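Local coordinates for probable N-glycosylase/DNA lyase (Thermotoga maritima, PDB 3N0U), which is probably an N-glycosylase/DNA lyase of the 8-oxoguanine DNA glycosylase family, an all-helical protein of the helix-hairpin-helix superfamily, at residues Q126-L131 / I138-A143; F146-G151 / L155-K160; E15-L20 / E196-S201. All coordinates share one frame; numbering follows the deposited sequence.

Contact 1: residues Q126-L131 / I138-A143; sequences QSREFL and IGWKEA. With NA (sodium ion), chain D.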
ATOM      1  N   GLN A 126       0.332 -15.621   2.299  1.00 22.73           N
ATOM      2  CA  GLN A 126       0.466 -16.402   1.079  1.00 25.89           C
ATOM      3  C   GLN A 126       0.066 -15.552  -0.132  1.00 18.60           C
ATOM      4  O   GLN A 126       0.705 -15.615  -1.182  1.00 23.97           O
ATOM      5  CB  GLN A 126      -0.360 -17.679   1.155  1.00 30.02           C
ATOM      6  CG  GLN A 126       0.078 -18.601   2.266  1.00 49.80           C
ATOM      7  CD  GLN A 126      -0.692 -19.890   2.272  1.00 72.60           C
ATOM      8  OE1 GLN A 126      -1.475 -20.155   1.363  1.00 62.20           O
ATOM      9  NE2 GLN A 126      -0.478 -20.705   3.294  1.00 91.78           N
ATOM     10  N   SER A 127      -0.983 -14.752   0.014  1.00 21.71           N
ATOM     11  CA  SER A 127      -1.408 -13.881  -1.081  1.00 19.53           C
ATOM     12  C   SER A 127      -0.328 -12.871  -1.435  1.00 19.29           C
ATOM     13  O   SER A 127      -0.095 -12.601  -2.603  1.00 20.14           O
ATOM     14  CB  SER A 127      -2.722 -13.179  -0.733  1.00 21.27           C
ATOM     15  OG  SER A 127      -3.745 -14.157  -0.653  1.00 25.33           O
ATOM     16  N   ARG A 128       0.362 -12.345  -0.433  1.00 19.03           N
ATOM     17  CA  ARG A 128       1.433 -11.398  -0.707  1.00 18.55           C
ATOM     18  C   ARG A 128       2.559 -12.084  -1.488  1.00 20.34           C
ATOM     19  O   ARG A 128       3.080 -11.513  -2.439  1.00 20.16           O
ATOM     20  CB  ARG A 128       1.980 -10.787   0.589  1.00 20.59           C
ATOM     21  CG  ARG A 128       3.281 -10.020   0.367  1.00 18.48           C
ATOM     22  CD  ARG A 128       3.595  -9.136   1.549  1.00 21.11           C
ATOM     23  NE  ARG A 128       3.884  -9.944   2.719  1.00 19.63           N
ATOM     24  CZ  ARG A 128       3.977  -9.487   3.954  1.00 19.27           C
ATOM     25  NH1 ARG A 128       3.785  -8.207   4.208  1.00 20.88           N
ATOM     26  NH2 ARG A 128       4.268 -10.325   4.935  1.00 23.17           N
ATOM     27  N   GLU A 129       2.916 -13.311  -1.105  1.00 18.86           N
ATOM     28  CA  GLU A 129       3.958 -14.060  -1.807  1.00 20.33           C
ATOM     29  C   GLU A 129       3.572 -14.217  -3.276  1.00 21.69           C
ATOM     30  O   GLU A 129       4.395 -14.066  -4.171  1.00 21.98           O
ATOM     31  CB  GLU A 129       4.157 -15.450  -1.186  1.00 25.37           C
ATOM     32  CG  GLU A 129       4.918 -15.438   0.129  1.00 27.17           C
ATOM     33  CD  GLU A 129       5.002 -16.824   0.783  1.00 37.70           C
ATOM     34  OE1 GLU A 129       4.590 -17.822   0.152  1.00 43.98           O
ATOM     35  OE2 GLU A 129       5.473 -16.905   1.939  1.00 46.25           O
ATOM     36  N   PHE A 130       2.309 -14.539  -3.511  1.00 19.45           N
ATOM     37  CA  PHE A 130       1.818 -14.716  -4.874  1.00 20.09           C
ATOM     38  C   PHE A 130       1.973 -13.464  -5.709  1.00 18.73           C
ATOM     39  O   PHE A 130       2.419 -13.520  -6.839  1.00 21.10           O
ATOM     40  CB  PHE A 130       0.354 -15.136  -4.881  1.00 20.90           C
ATOM     41  CG  PHE A 130      -0.226 -15.223  -6.265  1.00 21.49           C
ATOM     42  CD1 PHE A 130      -0.820 -14.118  -6.850  1.00 26.04           C
ATOM     43  CD2 PHE A 130      -0.121 -16.392  -6.996  1.00 26.83           C
ATOM     44  CE1 PHE A 130      -1.329 -14.187  -8.136  1.00 25.82           C
ATOM     45  CE2 PHE A 130      -0.633 -16.468  -8.290  1.00 29.80           C
ATOM     46  CZ  PHE A 130      -1.231 -15.368  -8.857  1.00 29.20           C
ATOM     47  N   LEU A 131       1.594 -12.330  -5.144  1.00 19.09           N
ATOM     48  CA  LEU A 131       1.642 -11.082  -5.874  1.00 22.38           C
ATOM     49  C   LEU A 131       3.074 -10.660  -6.131  1.00 18.80           C
ATOM     50  O   LEU A 131       3.382 -10.150  -7.198  1.00 19.35           O
ATOM     51  CB  LEU A 131       0.905  -9.998  -5.091  1.00 21.45           C
ATOM     52  CG  LEU A 131      -0.605 -10.165  -5.038  1.00 21.04           C
ATOM     53  CD1 LEU A 131      -1.175  -9.248  -3.974  1.00 25.34           C
ATOM     54  CD2 LEU A 131      -1.258  -9.918  -6.414  1.00 20.94           C
ATOM     55  N   ILE A 138       4.850  -5.010  -8.767  1.00 16.77           N
ATOM     56  CA  ILE A 138       4.425  -5.222  -7.400  1.00 16.91           C
ATOM     57  C   ILE A 138       5.460  -6.052  -6.635  1.00 16.37           C
ATOM     58  O   ILE A 138       5.593  -7.254  -6.866  1.00 18.81           O
ATOM     59  CB  ILE A 138       3.090  -5.990  -7.354  1.00 18.60           C
ATOM     60  CG1 ILE A 138       1.976  -5.178  -8.017  1.00 17.76           C
ATOM     61  CG2 ILE A 138       2.726  -6.389  -5.909  1.00 20.71           C
ATOM     62  CD1 ILE A 138       1.554  -3.927  -7.265  1.00 19.60           C
ATOM     63  N   GLY A 139       6.201  -5.411  -5.745  1.00 17.79           N
ATOM     64  CA  GLY A 139       7.107  -6.108  -4.847  1.00 21.39           C
ATOM     65  C   GLY A 139       6.515  -6.286  -3.457  1.00 16.23           C
ATOM     66  O   GLY A 139       5.303  -6.185  -3.262  1.00 17.04           O
ATOM     67  N   TRP A 140       7.373  -6.528  -2.470  1.00 19.29           N
ATOM     68  CA  TRP A 140       6.893  -6.809  -1.122  1.00 17.94           C
ATOM     69  C   TRP A 140       6.063  -5.656  -0.554  1.00 17.45           C
ATOM     70  O   TRP A 140       4.995  -5.872   0.012  1.00 18.58           O
ATOM     71  CB  TRP A 140       8.070  -7.146  -0.207  1.00 20.89           C
ATOM     72  CG  TRP A 140       8.627  -8.462  -0.581  1.00 22.75           C
ATOM     73  CD1 TRP A 140       9.671  -8.706  -1.419  1.00 25.90           C
ATOM     74  CD2 TRP A 140       8.116  -9.732  -0.186  1.00 21.02           C
ATOM     75  NE1 TRP A 140       9.857 -10.063  -1.554  1.00 26.98           N
ATOM     76  CE2 TRP A 140       8.911 -10.713  -0.808  1.00 22.23           C
ATOM     77  CE3 TRP A 140       7.065 -10.139   0.642  1.00 23.80           C
ATOM     78  CZ2 TRP A 140       8.689 -12.070  -0.634  1.00 30.90           C
ATOM     79  CZ3 TRP A 140       6.857 -11.490   0.824  1.00 30.27           C
ATOM     80  CH2 TRP A 140       7.654 -12.438   0.180  1.00 28.54           C
ATOM     81  N   LYS A 141       6.533  -4.432  -0.756  1.00 18.50           N
ATOM     82  CA  LYS A 141       5.866  -3.259  -0.215  1.00 17.08           C
ATOM     83  C   LYS A 141       4.526  -3.042  -0.897  1.00 15.74           C
ATOM     84  O   LYS A 141       3.514  -2.794  -0.241  1.00 17.07           O
ATOM     85  CB  LYS A 141       6.752  -2.029  -0.430  1.00 25.31           C
ATOM     86  CG  LYS A 141       6.164  -0.724   0.026  1.00 27.78           C
ATOM     87  CD  LYS A 141       7.005   0.430  -0.535  1.00 39.68           C
ATOM     88  CE  LYS A 141       6.581   0.792  -1.948  1.00 50.08           C
ATOM     89  NZ  LYS A 141       7.729   1.199  -2.785  1.00 59.98           N
ATOM     90  N   GLU A 142       4.519  -3.117  -2.222  1.00 17.44           N
ATOM     91  CA  GLU A 142       3.310  -2.826  -2.973  1.00 16.43           C
ATOM     92  C   GLU A 142       2.253  -3.914  -2.811  1.00 13.91           C
ATOM     93  O   GLU A 142       1.063  -3.627  -2.848  1.00 16.00           O
ATOM     94  CB  GLU A 142       3.650  -2.612  -4.452  1.00 18.72           C
ATOM     95  CG  GLU A 142       4.637  -1.468  -4.733  1.00 26.08           C
ATOM     96  CD  GLU A 142       6.170  -1.775  -4.472  1.00 27.37           C
ATOM     97  OE1 GLU A 142       6.624  -2.941  -4.275  1.00 22.14           O
ATOM     98  OE2 GLU A 142       6.942  -0.788  -4.497  1.00 36.07           O
ATOM     99  N   ALA A 143       2.682  -5.163  -2.647  1.00 16.24           N
ATOM    100  CA  ALA A 143       1.741  -6.251  -2.396  1.00 18.58           C
ATOM    101  C   ALA A 143       1.092  -6.069  -1.028  1.00 13.58           C
ATOM    102  O   ALA A 143      -0.123  -6.278  -0.866  1.00 16.26           O
ATOM    103  CB  ALA A 143       2.448  -7.585  -2.443  1.00 19.46           C
TER
HETATM  104 NA    NA D 208       5.852  -8.883  -8.621  1.00 22.12          NA
HETATM  105  O   HOH W   1       7.579  -7.125  -9.150  1.00 33.97           O
HETATM  106  O   HOH W   2       6.688 -10.304 -10.697  1.00 42.67           O
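Arg128 and Trp140 meet at about a right angle where helix 124-134 passes the first turn of helix 140-148. The aliphatic part of Arg128 crosses beside the six-membered ring of the indole, with CD of Arg128 3.7 Å from CE3 of Trp140. Farther out, NE of Arg128 reaches the edge of that ring in its plane, 3.8 Å from CZ3 of Trp140. Guanidinium and indole planes are 60° apart, so the two flat groups do not stack. The bend of Arg128 at chi3 (66°) helps carry the guanidinium past the tryptophan, where NH1 pairs with Glu188 and bonds to OG of Ser144. Glu129 touches the outer end of the indole with its methylene, CG to CH2 of Trp140 being 4.1 Å, while its carboxylate, steeply turned to the ring, forms a salt bridge with Lys181. Deeper in, CB of Ala143 fits between CG of Arg128 (3.8 Å) and CB of Leu131 (3.9 Å), and CB of Leu131 also meets CG2 of Ile138 at 4.1 Å. These are the two helices and the hairpin of a helix-hairpin-helix motif. The hairpin carbonyl Ile138 O holds the sodium ion at 2.4 Å, together with Val132 O, Ala135 O and two waters. Alkyl and aromatic surfaces thus join the helices, and the charged ends of Arg128 and Glu129 pair with Glu188 and Lys181 of helix 181-198. The sodium site, having only main-chain oxygens as protein ligands, probably depends on the course of the main chain at the helix end and hairpin more than on side-chain charge.

Contact 2: residues F146-G151 / L155-K160; sequences FLRNTG and LAILDK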
ATOM      1  N   PHE A 146      -1.476  -3.201  -1.459  1.00 15.48           N
ATOM      2  CA  PHE A 146      -2.699  -3.658  -2.108  1.00 15.39           C
ATOM      3  C   PHE A 146      -3.585  -4.415  -1.108  1.00 15.48           C
ATOM      4  O   PHE A 146      -4.787  -4.132  -0.976  1.00 17.47           O
ATOM      5  CB  PHE A 146      -2.369  -4.554  -3.313  1.00 16.76           C
ATOM      6  CG  PHE A 146      -3.560  -5.297  -3.877  1.00 15.56           C
ATOM      7  CD1 PHE A 146      -4.544  -4.629  -4.565  1.00 15.82           C
ATOM      8  CD2 PHE A 146      -3.678  -6.649  -3.694  1.00 17.33           C
ATOM      9  CE1 PHE A 146      -5.626  -5.301  -5.069  1.00 17.89           C
ATOM     10  CE2 PHE A 146      -4.769  -7.328  -4.187  1.00 19.48           C
ATOM     11  CZ  PHE A 146      -5.740  -6.644  -4.878  1.00 18.26           C
ATOM     12  N   LEU A 147      -3.014  -5.388  -0.420  1.00 16.83           N
ATOM     13  CA  LEU A 147      -3.813  -6.192   0.497  1.00 16.11           C
ATOM     14  C   LEU A 147      -4.423  -5.334   1.613  1.00 14.30           C
ATOM     15  O   LEU A 147      -5.619  -5.428   1.918  1.00 15.95           O
ATOM     16  CB  LEU A 147      -2.995  -7.377   1.027  1.00 18.16           C
ATOM     17  CG  LEU A 147      -2.699  -8.435  -0.056  1.00 18.77           C
ATOM     18  CD1 LEU A 147      -1.633  -9.404   0.405  1.00 20.46           C
ATOM     19  CD2 LEU A 147      -3.974  -9.185  -0.453  1.00 19.41           C
ATOM     20  N   ARG A 148      -3.630  -4.447   2.192  1.00 15.87           N
ATOM     21  CA  ARG A 148      -4.134  -3.550   3.213  1.00 16.82           C
ATOM     22  C   ARG A 148      -5.307  -2.719   2.684  1.00 15.78           C
ATOM     23  O   ARG A 148      -6.302  -2.509   3.394  1.00 16.28           O
ATOM     24  CB  ARG A 148      -2.995  -2.635   3.679  1.00 14.99           C
ATOM     25  CG  ARG A 148      -3.251  -1.887   4.981  1.00 17.55           C
ATOM     26  CD  ARG A 148      -4.195  -0.676   4.844  1.00 18.96           C
ATOM     27  NE  ARG A 148      -3.767   0.295   3.846  1.00 16.36           N
ATOM     28  CZ  ARG A 148      -2.939   1.307   4.079  1.00 15.79           C
ATOM     29  NH1 ARG A 148      -2.401   1.474   5.267  1.00 17.18           N
ATOM     30  NH2 ARG A 148      -2.610   2.131   3.094  1.00 17.00           N
ATOM     31  N   ASN A 149      -5.177  -2.237   1.439  1.00 14.68           N
ATOM     32  CA  ASN A 149      -6.198  -1.397   0.838  1.00 16.30           C
ATOM     33  C   ASN A 149      -7.496  -2.163   0.495  1.00 16.44           C
ATOM     34  O   ASN A 149      -8.485  -1.560   0.088  1.00 17.63           O
ATOM     35  CB  ASN A 149      -5.669  -0.640  -0.382  1.00 15.65           C
ATOM     36  CG  ASN A 149      -4.824   0.565  -0.002  1.00 14.77           C
ATOM     37  OD1 ASN A 149      -4.370   0.688   1.117  1.00 15.74           O
ATOM     38  ND2 ASN A 149      -4.615   1.443  -0.939  1.00 18.89           N
ATOM     39  N   THR A 150      -7.486  -3.480   0.665  1.00 17.29           N
ATOM     40  CA  THR A 150      -8.700  -4.277   0.529  1.00 19.12           C
ATOM     41  C   THR A 150      -9.223  -4.732   1.899  1.00 19.91           C
ATOM     42  O   THR A 150     -10.140  -5.537   1.979  1.00 20.76           O
ATOM     43  CB  THR A 150      -8.482  -5.532  -0.353  1.00 19.91           C
ATOM     44  OG1 THR A 150      -7.720  -6.524   0.364  1.00 22.42           O
ATOM     45  CG2 THR A 150      -7.784  -5.162  -1.622  1.00 21.71           C
ATOM     46  N   GLY A 151      -8.623  -4.212   2.965  1.00 18.79           N
ATOM     47  CA  GLY A 151      -9.085  -4.451   4.321  1.00 20.79           C
ATOM     48  C   GLY A 151      -8.192  -5.328   5.183  1.00 22.70           C
ATOM     49  O   GLY A 151      -8.498  -5.538   6.364  1.00 23.74           O
ATOM     50  N   LEU A 155      -0.568  -6.832   7.807  1.00 20.45           N
ATOM     51  CA  LEU A 155       0.683  -6.572   7.067  1.00 20.34           C
ATOM     52  C   LEU A 155       1.148  -5.129   7.183  1.00 19.75           C
ATOM     53  O   LEU A 155       0.335  -4.222   7.204  1.00 20.72           O
ATOM     54  CB  LEU A 155       0.499  -6.902   5.580  1.00 22.48           C
ATOM     55  CG  LEU A 155      -0.038  -8.308   5.261  1.00 22.01           C
ATOM     56  CD1 LEU A 155      -0.094  -8.488   3.730  1.00 20.56           C
ATOM     57  CD2 LEU A 155       0.815  -9.404   5.939  1.00 21.05           C
ATOM     58  N   ALA A 156       2.462  -4.937   7.285  1.00 18.17           N
ATOM     59  CA  ALA A 156       3.064  -3.611   7.213  1.00 19.32           C
ATOM     60  C   ALA A 156       3.416  -3.226   5.796  1.00 18.29           C
ATOM     61  O   ALA A 156       3.754  -4.084   4.963  1.00 20.24           O
ATOM     62  CB  ALA A 156       4.323  -3.566   8.048  1.00 22.74           C
ATOM     63  N   ILE A 157       3.370  -1.923   5.536  1.00 19.60           N
ATOM     64  CA  ILE A 157       3.786  -1.360   4.259  1.00 17.62           C
ATOM     65  C   ILE A 157       5.084  -0.597   4.501  1.00 17.85           C
ATOM     66  O   ILE A 157       5.082   0.555   4.941  1.00 21.14           O
ATOM     67  CB  ILE A 157       2.710  -0.419   3.679  1.00 17.46           C
ATOM     68  CG1 ILE A 157       1.364  -1.145   3.595  1.00 19.38           C
ATOM     69  CG2 ILE A 157       3.126   0.070   2.319  1.00 17.56           C
ATOM     70  CD1 ILE A 157       0.174  -0.176   3.424  1.00 19.44           C
ATOM     71  N   LEU A 158       6.197  -1.243   4.188  1.00 16.91           N
ATOM     72  CA  LEU A 158       7.507  -0.699   4.510  1.00 17.89           C
ATOM     73  C   LEU A 158       8.035   0.170   3.380  1.00 20.13           C
ATOM     74  O   LEU A 158       8.933  -0.223   2.635  1.00 24.24           O
ATOM     75  CB  LEU A 158       8.478  -1.839   4.848  1.00 20.37           C
ATOM     76  CG  LEU A 158       8.028  -2.713   6.023  1.00 19.37           C
ATOM     77  CD1 LEU A 158       8.982  -3.902   6.247  1.00 24.41           C
ATOM     78  CD2 LEU A 158       7.894  -1.878   7.321  1.00 20.02           C
ATOM     79  N   ASP A 159       7.474   1.369   3.275  1.00 22.34           N
ATOM     80  CA  ASP A 159       7.930   2.308   2.279  1.00 23.55           C
ATOM     81  C   ASP A 159       9.002   3.206   2.866  1.00 22.73           C
ATOM     82  O   ASP A 159       9.395   3.042   4.012  1.00 22.66           O
ATOM     83  CB  ASP A 159       6.773   3.111   1.697  1.00 26.61           C
ATOM     84  CG  ASP A 159       6.086   3.981   2.710  1.00 31.70           C
ATOM     85  OD1 ASP A 159       4.985   4.478   2.391  1.00 38.70           O
ATOM     86  OD2 ASP A 159       6.626   4.175   3.810  1.00 30.59           O
ATOM     87  N   LYS A 160       9.506   4.132   2.067  1.00 26.37           N
ATOM     88  CA  LYS A 160      10.654   4.899   2.496  1.00 25.95           C
ATOM     89  C   LYS A 160      10.343   5.729   3.739  1.00 26.85           C
ATOM     90  O   LYS A 160      11.189   5.850   4.611  1.00 27.27           O
ATOM     91  CB  LYS A 160      11.196   5.765   1.357  1.00 40.66           C
ATOM     92  CG  LYS A 160      12.043   4.966   0.380  1.00 67.17           C
ATOM     93  CD  LYS A 160      12.957   5.857  -0.449  1.00 81.68           C
ATOM     94  CE  LYS A 160      13.829   5.030  -1.388  1.00 89.27           C
ATOM     95  NZ  LYS A 160      14.866   5.850  -2.073  1.00 93.90           N
TER
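Leu147 and Arg148, at the C-terminal end of the second helix of the helix-hairpin-helix motif, face Leu155 and Ile157 of the loop that leads on to helix 160-168. The main feature is a methyl group over a flat cation: CD1 of Ile157 sits 3.4 Å above the guanidinium plane of Arg148, over its centre, and 3.5 Å from CZ of Arg148. The arginine folds back to offer this face, bent at both chi2 (-77°) and chi3 (-55°), and the isoleucine comes in roughly perpendicular to the arginine chain. At the guanidinium edge, OD1 of Asn149 accepts side-on from two nitrogens of Arg148, NE at 2.8 Å and NH2 at 3.0 Å, and lies in the guanidinium plane. The third nitrogen, NH1, forms a salt bridge with Asp206 and a bond to Gly203 O, both on helix 202-214. The side-on grip of Asn149 in its plane, with the further bonds of NH1, probably limits rotation of the buried guanidinium, while the isoleucine methyl covers one face. Beside this, the leucines meet methyl to methyl, CD1 of Leu147 lying 3.8 Å from CD1 of Leu155. In the type I turn from Arg148 to Gly151 the chain leaves the helix, and Leu147 O accepts from Thr150 N (3.0 Å), Thr150 OG1 (2.8 Å) and Val152 N. Gly151 N reaches Arg148 O at 2.9 Å, with Gly151 at positive phi (110°). At the far end of the loop, Asp159 caps helix 160-168 through OD2 to Val162 N. The paired bonds to Leu147 O and Arg148 O, with glycine at the C-prime position, are those of a Schellman motif ending a helix.

Contact 3: residues E15-L20 / E196-S201; sequences ELLKEL and EAFGES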
ATOM      1  N   GLU A  15       9.584   8.028  22.386  1.00 25.58           N
ATOM      2  CA  GLU A  15       9.304   9.339  21.820  1.00 30.71           C
ATOM      3  C   GLU A  15       8.322   9.213  20.642  1.00 20.56           C
ATOM      4  O   GLU A  15       7.371   9.994  20.507  1.00 26.98           O
ATOM      5  CB  GLU A  15      10.609  10.007  21.375  1.00 42.01           C
ATOM      6  CG  GLU A  15      10.421  11.412  20.826  1.00 73.10           C
ATOM      7  CD  GLU A  15      11.736  12.091  20.462  1.00 82.52           C
ATOM      8  OE1 GLU A  15      12.747  11.872  21.168  1.00 81.95           O
ATOM      9  OE2 GLU A  15      11.756  12.846  19.465  1.00 84.47           O
ATOM     10  N   LEU A  16       8.536   8.217  19.799  1.00 21.26           N
ATOM     11  CA  LEU A  16       7.627   7.959  18.686  1.00 23.73           C
ATOM     12  C   LEU A  16       6.239   7.604  19.193  1.00 26.95           C
ATOM     13  O   LEU A  16       5.246   8.140  18.706  1.00 20.04           O
ATOM     14  CB  LEU A  16       8.159   6.840  17.791  1.00 28.15           C
ATOM     15  CG  LEU A  16       7.239   6.416  16.639  1.00 25.70           C
ATOM     16  CD1 LEU A  16       6.936   7.563  15.665  1.00 28.06           C
ATOM     17  CD2 LEU A  16       7.865   5.256  15.894  1.00 33.90           C
ATOM     18  N   LEU A  17       6.154   6.693  20.158  1.00 23.04           N
ATOM     19  CA  LEU A  17       4.852   6.313  20.687  1.00 20.47           C
ATOM     20  C   LEU A  17       4.144   7.497  21.327  1.00 18.70           C
ATOM     21  O   LEU A  17       2.945   7.645  21.175  1.00 21.89           O
ATOM     22  CB  LEU A  17       4.972   5.153  21.665  1.00 20.74           C
ATOM     23  CG  LEU A  17       5.343   3.832  20.988  1.00 25.50           C
ATOM     24  CD1 LEU A  17       5.748   2.796  22.023  1.00 25.63           C
ATOM     25  CD2 LEU A  17       4.176   3.311  20.143  1.00 27.67           C
ATOM     26  N   LYS A  18       4.876   8.368  22.010  1.00 23.49           N
ATOM     27  CA  LYS A  18       4.232   9.511  22.642  1.00 23.74           C
ATOM     28  C   LYS A  18       3.677  10.471  21.607  1.00 19.66           C
ATOM     29  O   LYS A  18       2.568  10.990  21.769  1.00 20.68           O
ATOM     30  CB  LYS A  18       5.196  10.241  23.576  1.00 27.49           C
ATOM     31  CG  LYS A  18       5.482   9.450  24.849  1.00 41.06           C
ATOM     32  CD  LYS A  18       6.588  10.068  25.687  1.00 60.29           C
ATOM     33  CE  LYS A  18       6.250  11.488  26.093  1.00 77.44           C
ATOM     34  NZ  LYS A  18       7.287  12.051  27.001  1.00 86.32           N
ATOM     35  N   GLU A  19       4.422  10.697  20.528  1.00 21.24           N
ATOM     36  CA  GLU A  19       3.944  11.600  19.499  1.00 24.70           C
ATOM     37  C   GLU A  19       2.725  11.016  18.805  1.00 19.99           C
ATOM     38  O   GLU A  19       1.782  11.747  18.504  1.00 20.35           O
ATOM     39  CB  GLU A  19       5.021  11.891  18.471  1.00 27.31           C
ATOM     40  CG  GLU A  19       4.514  12.772  17.319  1.00 32.40           C
ATOM     41  CD  GLU A  19       3.872  14.110  17.773  1.00 34.07           C
ATOM     42  OE1 GLU A  19       4.243  14.656  18.844  1.00 35.00           O
ATOM     43  OE2 GLU A  19       2.994  14.617  17.040  1.00 34.22           O
ATOM     44  N   LEU A  20       2.732   9.709  18.571  1.00 17.82           N
ATOM     45  CA  LEU A  20       1.581   9.066  17.971  1.00 17.97           C
ATOM     46  C   LEU A  20       0.376   9.169  18.895  1.00 18.57           C
ATOM     47  O   LEU A  20      -0.742   9.382  18.432  1.00 18.18           O
ATOM     48  CB  LEU A  20       1.860   7.603  17.651  1.00 17.65           C
ATOM     49  CG  LEU A  20       2.771   7.337  16.455  1.00 19.30           C
ATOM     50  CD1 LEU A  20       3.331   5.927  16.533  1.00 23.16           C
ATOM     51  CD2 LEU A  20       2.016   7.548  15.136  1.00 23.42           C
ATOM     52  N   GLU A 196       1.598  -3.208  18.123  1.00 21.82           N
ATOM     53  CA  GLU A 196       0.968  -3.879  19.249  1.00 24.89           C
ATOM     54  C   GLU A 196       1.109  -3.063  20.528  1.00 21.11           C
ATOM     55  O   GLU A 196       0.159  -2.968  21.310  1.00 24.82           O
ATOM     56  CB  GLU A 196       1.590  -5.264  19.436  1.00 26.50           C
ATOM     57  CG  GLU A 196       0.897  -6.120  20.455  1.00 43.57           C
ATOM     58  CD  GLU A 196       1.453  -7.539  20.468  1.00 60.11           C
ATOM     59  OE1 GLU A 196       2.699  -7.695  20.517  1.00 64.81           O
ATOM     60  OE2 GLU A 196       0.648  -8.493  20.406  1.00 66.25           O
ATOM     61  N   ALA A 197       2.273  -2.444  20.722  1.00 25.49           N
ATOM     62  CA  ALA A 197       2.497  -1.579  21.888  1.00 23.37           C
ATOM     63  C   ALA A 197       1.539  -0.391  21.892  1.00 26.62           C
ATOM     64  O   ALA A 197       1.109   0.075  22.942  1.00 26.47           O
ATOM     65  CB  ALA A 197       3.937  -1.089  21.931  1.00 26.56           C
ATOM     66  N   PHE A 198       1.207   0.086  20.702  1.00 23.01           N
ATOM     67  CA  PHE A 198       0.292   1.204  20.534  1.00 22.47           C
ATOM     68  C   PHE A 198      -1.168   0.738  20.642  1.00 19.59           C
ATOM     69  O   PHE A 198      -2.055   1.532  20.904  1.00 23.35           O
ATOM     70  CB  PHE A 198       0.581   1.815  19.154  1.00 22.14           C
ATOM     71  CG  PHE A 198      -0.128   3.107  18.860  1.00 19.78           C
ATOM     72  CD1 PHE A 198       0.224   4.263  19.513  1.00 22.15           C
ATOM     73  CD2 PHE A 198      -1.083   3.170  17.870  1.00 21.67           C
ATOM     74  CE1 PHE A 198      -0.412   5.477  19.218  1.00 21.68           C
ATOM     75  CE2 PHE A 198      -1.720   4.362  17.562  1.00 21.49           C
ATOM     76  CZ  PHE A 198      -1.370   5.524  18.223  1.00 21.73           C
ATOM     77  N   GLY A 199      -1.419  -0.546  20.419  1.00 22.76           N
ATOM     78  CA  GLY A 199      -2.783  -1.054  20.421  1.00 22.36           C
ATOM     79  C   GLY A 199      -3.514  -0.960  19.087  1.00 21.51           C
ATOM     80  O   GLY A 199      -4.733  -0.818  19.064  1.00 25.30           O
ATOM     81  N   GLU A 200      -2.787  -1.027  17.972  1.00 21.90           N
ATOM     82  CA  GLU A 200      -3.415  -1.070  16.643  1.00 22.69           C
ATOM     83  C   GLU A 200      -2.837  -2.184  15.792  1.00 21.10           C
ATOM     84  O   GLU A 200      -1.691  -2.591  15.965  1.00 26.40           O
ATOM     85  CB  GLU A 200      -3.225   0.251  15.878  1.00 23.85           C
ATOM     86  CG  GLU A 200      -3.871   1.472  16.506  1.00 27.43           C
ATOM     87  CD  GLU A 200      -5.397   1.452  16.468  1.00 27.98           C
ATOM     88  OE1 GLU A 200      -5.971   0.891  15.516  1.00 30.60           O
ATOM     89  OE2 GLU A 200      -6.024   2.020  17.402  1.00 28.35           O
ATOM     90  N   SER A 201      -3.642  -2.673  14.859  1.00 22.35           N
ATOM     91  CA  SER A 201      -3.165  -3.601  13.852  1.00 19.85           C
ATOM     92  C   SER A 201      -2.144  -2.915  12.948  1.00 21.34           C
ATOM     93  O   SER A 201      -2.190  -1.707  12.764  1.00 21.43           O
ATOM     94  CB  SER A 201      -4.332  -4.072  12.992  1.00 22.44           C
ATOM     95  OG  SER A 201      -4.823  -2.985  12.211  1.00 26.23           O
TER
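The ring of Phe198 is the one aromatic group of this contact, and Leu17 and Leu20 of helix 13-44 both approach it obliquely. CB of Leu20 comes closest, 3.5 Å from CE1 and 3.9 Å from CZ of Phe198, so the far end of the ring rests against the leucine next to its backbone. CD2 of Leu17 touches the near end, 4.0 Å from CB and 4.1 Å from CD1 of Phe198; Leu17 and Phe198 lie side by side, running in opposite senses. Beyond the two segments the same ring meets Phe205, with planes at about 55°, and Arg24 in a cation-pi interaction. The phenylalanine extends from its helix with CG anti to the backbone N (chi1 -172°), which directs the ring at helix 13-44. Here the C-terminal end of helix 181-198 packs on the N-terminal part of that long helix. Gly199, at positive phi (87°), is the C-prime residue of a Schellman motif, with Glu200 N bonded to Ala195 O and a weak bond from Gly199 N to Glu196 O. Arg24 also clasps this helix end, through Phe198 O and a salt bridge to Glu200. Past the turn, Ser201 is the N-cap of helix 202-214. At the more open margin, the other methyl of Leu17, CD1, lies 4.3 Å from CB of Ala197.

In the fold
Contacts 1 and 2 follow one another along the chain and share helix 140-148; their centres are 9 Å apart and they touch. Leu131 CD1 packs on Phe146 CD2 at 3.6 Å, Arg128 NH1 on Leu155 CD2 at 3.6 Å, and Lys141 CD on Asp159 CB at 3.5 Å, so the motif and the loop leaving it form one packed unit. The sodium ion belongs to contact 1; in contact 2, the side chain of Leu147 is about 12 Å from the bound sodium ion. Contact 3 closes a loop enclosing both others, its centre about 26 Å from that of contact 1 and 18 Å from that of contact 2, touching neither.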